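Local coordinates for protein diadenosine tetraphosphatase, putative (Trypanosoma brucei, PDB 2QJC) that probably hydrolyses phosphate esters or anhydrides such as diadenosine tetraphosphate, as a two-manganese metallophosphatase of the calcineurin-like family, at residues 139-147 / 157-165; 210-221 / 232-241. All coordinates share one frame; numbering follows the deposited sequence.

How the contacts relate
Contact 1 comes first along the chain and is complete before contact 2 begins. Their centres lie about 16 Å apart, the nearest atoms about 7 Å, and the two do not touch. They share the mixed sheet in which strands 137-140, 199-202 and 218-220 run side by side: contact 1 leaves it at the end of strand 137-140, while contact 2 packs its outermost strand 218-220 on hairpin 230-236/240-245 of the second mixed sheet. Together they fit the two-sheet core of calcineurin-like phosphoesterases. Contact 1 carries the manganese ligand His141; contact 2 joins the two sheets, with the Leu221 side chain about 11 Å from a bound manganese.

Contact 1. Residues 139-147 / 157-165. With MN (manganese (II) ion), chain C; PO4 (phosphate ion), chain D.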
loop_
_atom_site.group_PDB
_atom_site.type_symbol
_atom_site.label_atom_id
_atom_site.label_comp_id
_atom_site.label_asym_id
_atom_site.label_seq_id
_atom_site.Cartn_x
_atom_site.Cartn_y
_atom_site.Cartn_z
ATOM N N VAL A 139 -5.231 6.437 -1.758
ATOM C CA VAL A 139 -4.397 5.296 -1.393
ATOM C C VAL A 139 -4.198 5.161 0.119
ATOM O O VAL A 139 -3.851 6.128 0.798
ATOM C CB VAL A 139 -2.991 5.409 -2.089
ATOM C CG1 VAL A 139 -2.135 4.185 -1.782
ATOM C CG2 VAL A 139 -3.161 5.566 -3.594
ATOM N N ALA A 140 -4.442 3.957 0.634
ATOM C CA ALA A 140 -4.253 3.628 2.048
ATOM C C ALA A 140 -3.702 2.193 2.053
ATOM O O ALA A 140 -3.919 1.444 1.103
ATOM C CB ALA A 140 -5.587 3.701 2.811
ATOM N N HIS A 141 -2.993 1.802 3.106
ATOM C CA HIS A 141 -2.406 0.464 3.132
ATOM C C HIS A 141 -3.396 -0.699 3.212
ATOM O O HIS A 141 -3.314 -1.642 2.412
ATOM C CB HIS A 141 -1.381 0.340 4.272
ATOM C CG HIS A 141 -0.781 -1.026 4.380
ATOM N ND1 HIS A 141 0.000 -1.578 3.385
ATOM C CD2 HIS A 141 -0.911 -1.983 5.330
ATOM C CE1 HIS A 141 0.320 -2.817 3.714
ATOM N NE2 HIS A 141 -0.221 -3.088 4.888
ATOM N N ALA A 142 -4.321 -0.643 4.167
ATOM C CA ALA A 142 -5.305 -1.713 4.339
ATOM C C ALA A 142 -6.715 -1.294 3.937
ATOM O O ALA A 142 -7.486 -2.101 3.409
ATOM C CB ALA A 142 -5.302 -2.204 5.800
ATOM N N GLY A 143 -7.059 -0.038 4.192
ATOM C CA GLY A 143 -8.391 0.425 3.835
ATOM C C GLY A 143 -8.773 1.711 4.532
ATOM O O GLY A 143 -7.928 2.366 5.143
ATOM N N LEU A 144 -10.046 2.082 4.425
ATOM C CA LEU A 144 -10.561 3.287 5.071
ATOM C C LEU A 144 -11.879 2.942 5.759
ATOM O O LEU A 144 -12.654 2.131 5.253
ATOM C CB LEU A 144 -10.809 4.390 4.039
ATOM C CG LEU A 144 -9.597 4.995 3.316
ATOM C CD1 LEU A 144 -10.082 5.944 2.232
ATOM C CD2 LEU A 144 -8.713 5.741 4.310
ATOM N N HIS A 145 -12.131 3.533 6.918
ATOM C CA HIS A 145 -13.391 3.265 7.607
ATOM C C HIS A 145 -14.456 4.059 6.848
ATOM O O HIS A 145 -14.396 5.288 6.776
ATOM C CB HIS A 145 -13.318 3.704 9.069
ATOM C CG HIS A 145 -14.436 3.169 9.908
ATOM N ND1 HIS A 145 -15.762 3.448 9.648
ATOM C CD2 HIS A 145 -14.431 2.331 10.973
ATOM C CE1 HIS A 145 -16.523 2.804 10.514
ATOM N NE2 HIS A 145 -15.740 2.119 11.327
ATOM N N PRO A 146 -15.443 3.363 6.264
ATOM C CA PRO A 146 -16.519 4.004 5.498
ATOM C C PRO A 146 -17.461 4.931 6.257
ATOM O O PRO A 146 -18.370 5.505 5.656
ATOM C CB PRO A 146 -17.253 2.818 4.884
ATOM C CG PRO A 146 -17.093 1.760 5.946
ATOM C CD PRO A 146 -15.642 1.904 6.326
ATOM N N GLN A 147 -17.259 5.094 7.561
ATOM C CA GLN A 147 -18.140 5.970 8.331
ATOM C C GLN A 147 -17.398 7.124 8.991
ATOM O O GLN A 147 -17.982 7.883 9.769
ATOM C CB GLN A 147 -18.911 5.163 9.391
ATOM C CG GLN A 147 -19.706 4.002 8.812
ATOM C CD GLN A 147 -20.561 3.283 9.847
ATOM O OE1 GLN A 147 -20.109 2.994 10.958
ATOM N NE2 GLN A 147 -21.799 2.970 9.476
ATOM N N GLU A 157 -6.450 1.263 12.193
ATOM C CA GLU A 157 -7.442 0.788 11.235
ATOM C C GLU A 157 -6.954 0.881 9.788
ATOM O O GLU A 157 -7.026 -0.096 9.046
ATOM C CB GLU A 157 -8.752 1.579 11.376
ATOM C CG GLU A 157 -9.262 1.719 12.815
ATOM C CD GLU A 157 -10.632 2.383 12.898
ATOM O OE1 GLU A 157 -11.018 3.087 11.941
ATOM O OE2 GLU A 157 -11.321 2.209 13.928
ATOM N N VAL A 158 -6.443 2.042 9.386
ATOM C CA VAL A 158 -5.979 2.216 8.012
ATOM C C VAL A 158 -4.778 1.358 7.615
ATOM O O VAL A 158 -4.498 1.189 6.427
ATOM C CB VAL A 158 -5.657 3.707 7.704
ATOM C CG1 VAL A 158 -6.922 4.557 7.851
ATOM C CG2 VAL A 158 -4.561 4.205 8.632
ATOM N N THR A 159 -4.074 0.797 8.590
ATOM C CA THR A 159 -2.917 -0.036 8.261
ATOM C C THR A 159 -3.099 -1.528 8.525
ATOM O O THR A 159 -2.234 -2.327 8.143
ATOM C CB THR A 159 -1.641 0.421 9.015
ATOM O OG1 THR A 159 -1.878 0.407 10.429
ATOM C CG2 THR A 159 -1.232 1.816 8.578
ATOM N N THR A 160 -4.210 -1.913 9.154
ATOM C CA THR A 160 -4.430 -3.333 9.465
ATOM C C THR A 160 -5.809 -3.943 9.194
ATOM O O THR A 160 -5.964 -5.164 9.288
ATOM C CB THR A 160 -4.140 -3.637 10.967
ATOM O OG1 THR A 160 -5.190 -3.086 11.772
ATOM C CG2 THR A 160 -2.815 -3.035 11.407
HETATM N N MSE A 161 -6.807 -3.132 8.858
HETATM C CA MSE A 161 -8.158 -3.677 8.670
HETATM C C MSE A 161 -8.384 -4.663 7.521
HETATM O O MSE A 161 -7.885 -4.477 6.406
HETATM C CB MSE A 161 -9.181 -2.532 8.563
HETATM C CG MSE A 161 -9.292 -1.891 7.178
HETATM SE SE MSE A 161 -10.507 -0.360 7.147
HETATM C CE MSE A 161 -12.186 -1.247 7.448
ATOM N N ARG A 162 -9.145 -5.716 7.814
ATOM C CA ARG A 162 -9.501 -6.732 6.825
ATOM C C ARG A 162 -11.027 -6.859 6.777
ATOM O O ARG A 162 -11.628 -7.035 5.706
ATOM C CB ARG A 162 -8.905 -8.093 7.198
ATOM C CG ARG A 162 -7.395 -8.182 7.097
ATOM C CD ARG A 162 -6.895 -9.483 7.724
ATOM N NE ARG A 162 -5.484 -9.410 8.119
ATOM C CZ ARG A 162 -4.467 -9.589 7.286
ATOM N NH1 ARG A 162 -4.693 -9.853 6.005
ATOM N NH2 ARG A 162 -3.223 -9.508 7.737
ATOM N N ASN A 163 -11.643 -6.739 7.950
ATOM C CA ASN A 163 -13.083 -6.873 8.099
ATOM C C ASN A 163 -13.783 -5.719 8.826
ATOM O O ASN A 163 -13.161 -4.926 9.533
ATOM C CB ASN A 163 -13.389 -8.180 8.848
ATOM C CG ASN A 163 -13.344 -9.411 7.946
ATOM O OD1 ASN A 163 -12.671 -9.422 6.916
ATOM N ND2 ASN A 163 -14.063 -10.461 8.343
ATOM N N LEU A 164 -15.097 -5.653 8.638
ATOM C CA LEU A 164 -15.959 -4.664 9.283
ATOM C C LEU A 164 -17.158 -5.447 9.842
ATOM O O LEU A 164 -17.838 -6.189 9.110
ATOM C CB LEU A 164 -16.434 -3.605 8.277
ATOM C CG LEU A 164 -15.449 -2.475 7.941
ATOM C CD1 LEU A 164 -15.936 -1.715 6.705
ATOM C CD2 LEU A 164 -15.307 -1.544 9.135
ATOM N N ILE A 165 -17.399 -5.283 11.139
ATOM C CA ILE A 165 -18.482 -5.979 11.823
ATOM C C ILE A 165 -19.536 -5.005 12.339
ATOM O O ILE A 165 -19.210 -4.019 13.008
ATOM C CB ILE A 165 -17.957 -6.761 13.041
ATOM C CG1 ILE A 165 -16.708 -7.558 12.657
ATOM C CG2 ILE A 165 -19.050 -7.683 13.565
ATOM C CD1 ILE A 165 -16.014 -8.205 13.833
HETATM MN MN MN C . 0.136 -5.208 5.822
HETATM P P PO4 D . 0.554 -8.962 5.789
HETATM O O1 PO4 D . 0.839 -10.014 4.582
HETATM O O2 PO4 D . -1.009 -8.961 6.062
HETATM O O3 PO4 D . 1.330 -9.443 7.049
HETATM O O4 PO4 D . 1.010 -7.545 5.339
HETATM O O HOH W 1 -7.452 -4.763 3.746
#
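The backbone of Ala142, just past strand 137-140, gives its N-H to Val158 O of helix 155-160 at 2.9 Å, in a fairly straight bond (160° at the hydrogen), and Gly143 O next receives a CA-H...O contact from Val158. This is one of the metal-binding loops of the calcineurin-like phosphoesterase fold. With CG anti to the backbone N (chi1 178°), the His141 ring reaches one manganese through NE2 at 2.3 Å, a site completed by Asp55, Asn81 and His204. Its ND1 is bonded to Val53 O, and its CD2 edge meets Thr159 O, near the ring plane, at 3.1 Å; ring rotation is thus fixed from several sides. The Ala142 methyl sits against the turn at Thr160 and Met161. Selenomethionine Met161 lays SE along the Gly143-Leu144 peptide, 3.7 Å from Leu144 N. Further out, Leu164 CD1 packs 3.7 Å from Pro146 CD. The His145 ring turns its CD2 edge to Glu157 OE1, an oxygen salt-bridged to Arg148, with ring and carboxylate planes 25° apart; His145 NE2 is bonded to Leu177 O. A water donates to both Ala142 O and Met161 O. Arg162, its NH1 salt-bridged to Asp205, extends to a phosphate, probably from the crystallisation liquor: NH2 hydrogen-bonds to phosphate O2 at 2.8 Å, and phosphate O4 is bound to the manganese at 2.5 Å.

Contact 2. Residues 210-221 / 232-241; sequences LQEQYKPLAIGL and SAAVFPGGCI
Apolar contact centres on Ile241, whose CD1 meets both Ile219 CG2 and Leu221 CD2, each at 3.8 Å. The isoleucines Ile219 and Ile241 lie alongside, pointing opposite ways. A bend at chi2 of Ile241 (-61°) sets CD1 between these two partners. Leu221 CD2 also lies 4.1 Å from the Ala234 methyl. At the far end of Ile219, CD1 approaches Phe236 CZ obliquely at 4.2 Å, and Leu210 CD1 touches Ser232 and Ile241 CG2.

These side chains lie between the two mixed sheets of the calcineurin-like core: strand 218-220 belongs to one, hairpin 230-236/240-245 to the other. Val201 and Ile23, one from each sheet, also touch Leu221 and Phe236. A G1 beta bulge, Gly239 and Cys240 facing Val235, shapes the hairpin, and Gly239 CA rests over one face of the Phe236 ring, 3.6 Å above its plane.

Polar links are fewer. Lys215, bent at chi3 (76°), gives a hydrogen bond from NZ to Gly239 O at 3.2 Å, the nitrogen 29° out of the carbonyl plane. At the other end a water donates to Leu221 O at 2.6 Å and accepts from Ser232 N, while Ser232 OG is bonded to Ser223 OG.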
loop_
_atom_site.group_PDB
_atom_site.type_symbol
_atom_site.label_atom_id
_atom_site.label_comp_id
_atom_site.label_asym_id
_atom_site.label_seq_id
_atom_site.Cartn_x
_atom_site.Cartn_y
_atom_site.Cartn_z
ATOM N N LEU A 210 -5.645 -10.626 -5.116
ATOM C CA LEU A 210 -6.146 -9.511 -5.909
ATOM C C LEU A 210 -7.666 -9.411 -5.777
ATOM O O LEU A 210 -8.375 -10.384 -6.026
ATOM C CB LEU A 210 -5.768 -9.720 -7.376
ATOM C CG LEU A 210 -5.950 -8.553 -8.349
ATOM C CD1 LEU A 210 -4.926 -7.467 -8.028
ATOM C CD2 LEU A 210 -5.756 -9.047 -9.775
ATOM N N GLN A 211 -8.162 -8.239 -5.377
ATOM C CA GLN A 211 -9.599 -8.021 -5.227
ATOM C C GLN A 211 -10.074 -7.029 -6.284
ATOM O O GLN A 211 -9.729 -5.846 -6.227
ATOM C CB GLN A 211 -9.924 -7.476 -3.827
ATOM C CG GLN A 211 -9.596 -8.439 -2.680
ATOM C CD GLN A 211 -9.990 -7.901 -1.307
ATOM O OE1 GLN A 211 -11.163 -7.643 -1.040
ATOM N NE2 GLN A 211 -9.006 -7.735 -0.431
ATOM N N GLU A 212 -10.866 -7.509 -7.240
ATOM C CA GLU A 212 -11.378 -6.660 -8.317
ATOM C C GLU A 212 -12.899 -6.608 -8.417
ATOM O O GLU A 212 -13.431 -5.924 -9.289
ATOM C CB GLU A 212 -10.854 -7.133 -9.673
ATOM C CG GLU A 212 -9.360 -7.323 -9.773
ATOM C CD GLU A 212 -8.960 -7.926 -11.111
ATOM O OE1 GLU A 212 -9.215 -7.289 -12.158
ATOM O OE2 GLU A 212 -8.400 -9.043 -11.114
ATOM N N GLN A 213 -13.602 -7.313 -7.538
ATOM C CA GLN A 213 -15.064 -7.341 -7.612
ATOM C C GLN A 213 -15.757 -6.079 -7.108
ATOM O O GLN A 213 -16.985 -5.986 -7.135
ATOM C CB GLN A 213 -15.617 -8.545 -6.848
ATOM C CG GLN A 213 -14.595 -9.618 -6.572
ATOM C CD GLN A 213 -13.825 -9.365 -5.292
ATOM O OE1 GLN A 213 -14.333 -9.607 -4.196
ATOM N NE2 GLN A 213 -12.603 -8.865 -5.420
ATOM N N TYR A 214 -14.987 -5.103 -6.653
ATOM C CA TYR A 214 -15.593 -3.884 -6.149
ATOM C C TYR A 214 -15.278 -2.706 -7.049
ATOM O O TYR A 214 -15.562 -1.559 -6.712
ATOM C CB TYR A 214 -15.115 -3.620 -4.724
ATOM C CG TYR A 214 -15.295 -4.814 -3.813
ATOM C CD1 TYR A 214 -16.567 -5.286 -3.487
ATOM C CD2 TYR A 214 -14.191 -5.476 -3.282
ATOM C CE1 TYR A 214 -16.734 -6.394 -2.648
ATOM C CE2 TYR A 214 -14.341 -6.578 -2.444
ATOM C CZ TYR A 214 -15.611 -7.031 -2.131
ATOM O OH TYR A 214 -15.751 -8.108 -1.298
ATOM N N LYS A 215 -14.679 -2.994 -8.196
ATOM C CA LYS A 215 -14.361 -1.941 -9.143
ATOM C C LYS A 215 -15.686 -1.334 -9.582
ATOM O O LYS A 215 -16.712 -2.011 -9.611
ATOM C CB LYS A 215 -13.617 -2.502 -10.365
ATOM C CG LYS A 215 -12.315 -3.196 -10.029
ATOM C CD LYS A 215 -11.582 -3.679 -11.264
ATOM C CE LYS A 215 -10.894 -2.535 -11.995
ATOM N NZ LYS A 215 -10.042 -3.040 -13.114
ATOM N N PRO A 216 -15.686 -0.041 -9.911
ATOM C CA PRO A 216 -14.515 0.836 -9.880
ATOM C C PRO A 216 -14.337 1.572 -8.544
ATOM O O PRO A 216 -13.468 2.434 -8.424
ATOM C CB PRO A 216 -14.803 1.799 -11.020
ATOM C CG PRO A 216 -16.279 2.023 -10.852
ATOM C CD PRO A 216 -16.811 0.614 -10.606
ATOM N N LEU A 217 -15.146 1.227 -7.544
ATOM C CA LEU A 217 -15.068 1.896 -6.247
ATOM C C LEU A 217 -13.858 1.527 -5.392
ATOM O O LEU A 217 -13.453 2.304 -4.530
ATOM C CB LEU A 217 -16.353 1.651 -5.448
ATOM C CG LEU A 217 -17.615 2.323 -6.004
ATOM C CD1 LEU A 217 -18.796 2.021 -5.095
ATOM C CD2 LEU A 217 -17.397 3.833 -6.098
ATOM N N ALA A 218 -13.288 0.349 -5.621
ATOM C CA ALA A 218 -12.122 -0.086 -4.852
ATOM C C ALA A 218 -11.278 -1.112 -5.607
ATOM O O ALA A 218 -11.775 -1.801 -6.501
ATOM C CB ALA A 218 -12.562 -0.650 -3.488
ATOM N N ILE A 219 -9.997 -1.202 -5.240
ATOM C CA ILE A 219 -9.065 -2.136 -5.873
ATOM C C ILE A 219 -8.015 -2.656 -4.885
ATOM O O ILE A 219 -7.166 -1.888 -4.407
ATOM C CB ILE A 219 -8.312 -1.471 -7.048
ATOM C CG1 ILE A 219 -9.314 -0.988 -8.105
ATOM C CG2 ILE A 219 -7.308 -2.455 -7.645
ATOM C CD1 ILE A 219 -8.692 -0.254 -9.276
ATOM N N GLY A 220 -8.082 -3.955 -4.579
ATOM C CA GLY A 220 -7.120 -4.561 -3.671
ATOM C C GLY A 220 -5.985 -5.157 -4.492
ATOM O O GLY A 220 -6.182 -6.148 -5.200
ATOM N N LEU A 221 -4.795 -4.571 -4.391
ATOM C CA LEU A 221 -3.646 -5.029 -5.175
ATOM C C LEU A 221 -2.708 -6.052 -4.550
ATOM O O LEU A 221 -1.720 -6.426 -5.186
ATOM C CB LEU A 221 -2.791 -3.831 -5.599
ATOM C CG LEU A 221 -3.362 -2.754 -6.527
ATOM C CD1 LEU A 221 -2.404 -1.551 -6.571
ATOM C CD2 LEU A 221 -3.551 -3.328 -7.914
ATOM N N SER A 232 1.254 -6.774 -8.515
ATOM C CA SER A 232 0.299 -6.062 -9.349
ATOM C C SER A 232 0.273 -4.552 -9.162
ATOM O O SER A 232 0.606 -4.033 -8.095
ATOM C CB SER A 232 -1.104 -6.607 -9.089
ATOM O OG SER A 232 -1.111 -8.019 -9.133
ATOM N N ALA A 233 -0.138 -3.854 -10.215
ATOM C CA ALA A 233 -0.239 -2.407 -10.168
ATOM C C ALA A 233 -1.502 -1.946 -10.876
ATOM O O ALA A 233 -1.962 -2.591 -11.829
ATOM C CB ALA A 233 0.984 -1.765 -10.824
ATOM N N ALA A 234 -2.060 -0.838 -10.394
ATOM C CA ALA A 234 -3.240 -0.229 -10.998
ATOM C C ALA A 234 -2.741 1.008 -11.743
ATOM O O ALA A 234 -1.986 1.815 -11.195
ATOM C CB ALA A 234 -4.252 0.171 -9.931
ATOM N N VAL A 235 -3.160 1.146 -12.998
ATOM C CA VAL A 235 -2.737 2.268 -13.823
ATOM C C VAL A 235 -3.861 3.273 -14.044
ATOM O O VAL A 235 -4.971 2.905 -14.412
ATOM C CB VAL A 235 -2.237 1.781 -15.201
ATOM C CG1 VAL A 235 -1.646 2.954 -15.994
ATOM C CG2 VAL A 235 -1.202 0.685 -15.014
ATOM N N PHE A 236 -3.561 4.544 -13.802
ATOM C CA PHE A 236 -4.533 5.614 -13.987
ATOM C C PHE A 236 -3.960 6.645 -14.958
ATOM O O PHE A 236 -2.776 6.979 -14.895
ATOM C CB PHE A 236 -4.867 6.255 -12.636
ATOM C CG PHE A 236 -5.644 5.347 -11.719
ATOM C CD1 PHE A 236 -7.031 5.246 -11.827
ATOM C CD2 PHE A 236 -4.980 4.527 -10.807
ATOM C CE1 PHE A 236 -7.751 4.329 -11.040
ATOM C CE2 PHE A 236 -5.688 3.601 -10.012
ATOM C CZ PHE A 236 -7.073 3.502 -10.131
ATOM N N PRO A 237 -4.803 7.189 -15.849
ATOM C CA PRO A 237 -6.235 6.910 -15.997
ATOM C C PRO A 237 -6.616 5.519 -16.510
ATOM O O PRO A 237 -5.835 4.847 -17.188
ATOM C CB PRO A 237 -6.702 8.021 -16.939
ATOM C CG PRO A 237 -5.507 8.240 -17.806
ATOM C CD PRO A 237 -4.358 8.202 -16.826
ATOM N N GLY A 238 -7.833 5.098 -16.180
ATOM C CA GLY A 238 -8.315 3.799 -16.610
ATOM C C GLY A 238 -8.557 2.841 -15.459
ATOM O O GLY A 238 -9.664 2.335 -15.287
ATOM N N GLY A 239 -7.519 2.593 -14.669
ATOM C CA GLY A 239 -7.645 1.684 -13.548
ATOM C C GLY A 239 -7.347 0.256 -13.959
ATOM O O GLY A 239 -7.839 -0.689 -13.345
ATOM N N CYS A 240 -6.542 0.101 -15.006
ATOM C CA CYS A 240 -6.172 -1.222 -15.500
ATOM C C CYS A 240 -5.094 -1.869 -14.637
ATOM O O CYS A 240 -4.145 -1.213 -14.205
ATOM C CB CYS A 240 -5.684 -1.131 -16.948
ATOM S SG CYS A 240 -6.977 -0.707 -18.148
ATOM N N ILE A 241 -5.244 -3.166 -14.396
ATOM C CA ILE A 241 -4.289 -3.905 -13.583
ATOM C C ILE A 241 -3.231 -4.617 -14.433
ATOM O O ILE A 241 -3.555 -5.419 -15.307
ATOM C CB ILE A 241 -5.013 -4.964 -12.706
ATOM C CG1 ILE A 241 -6.177 -4.317 -11.950
ATOM C CG2 ILE A 241 -4.037 -5.589 -11.722
ATOM C CD1 ILE A 241 -5.762 -3.205 -11.013
HETATM O O HOH W 2 0.780 -6.672 -5.694
#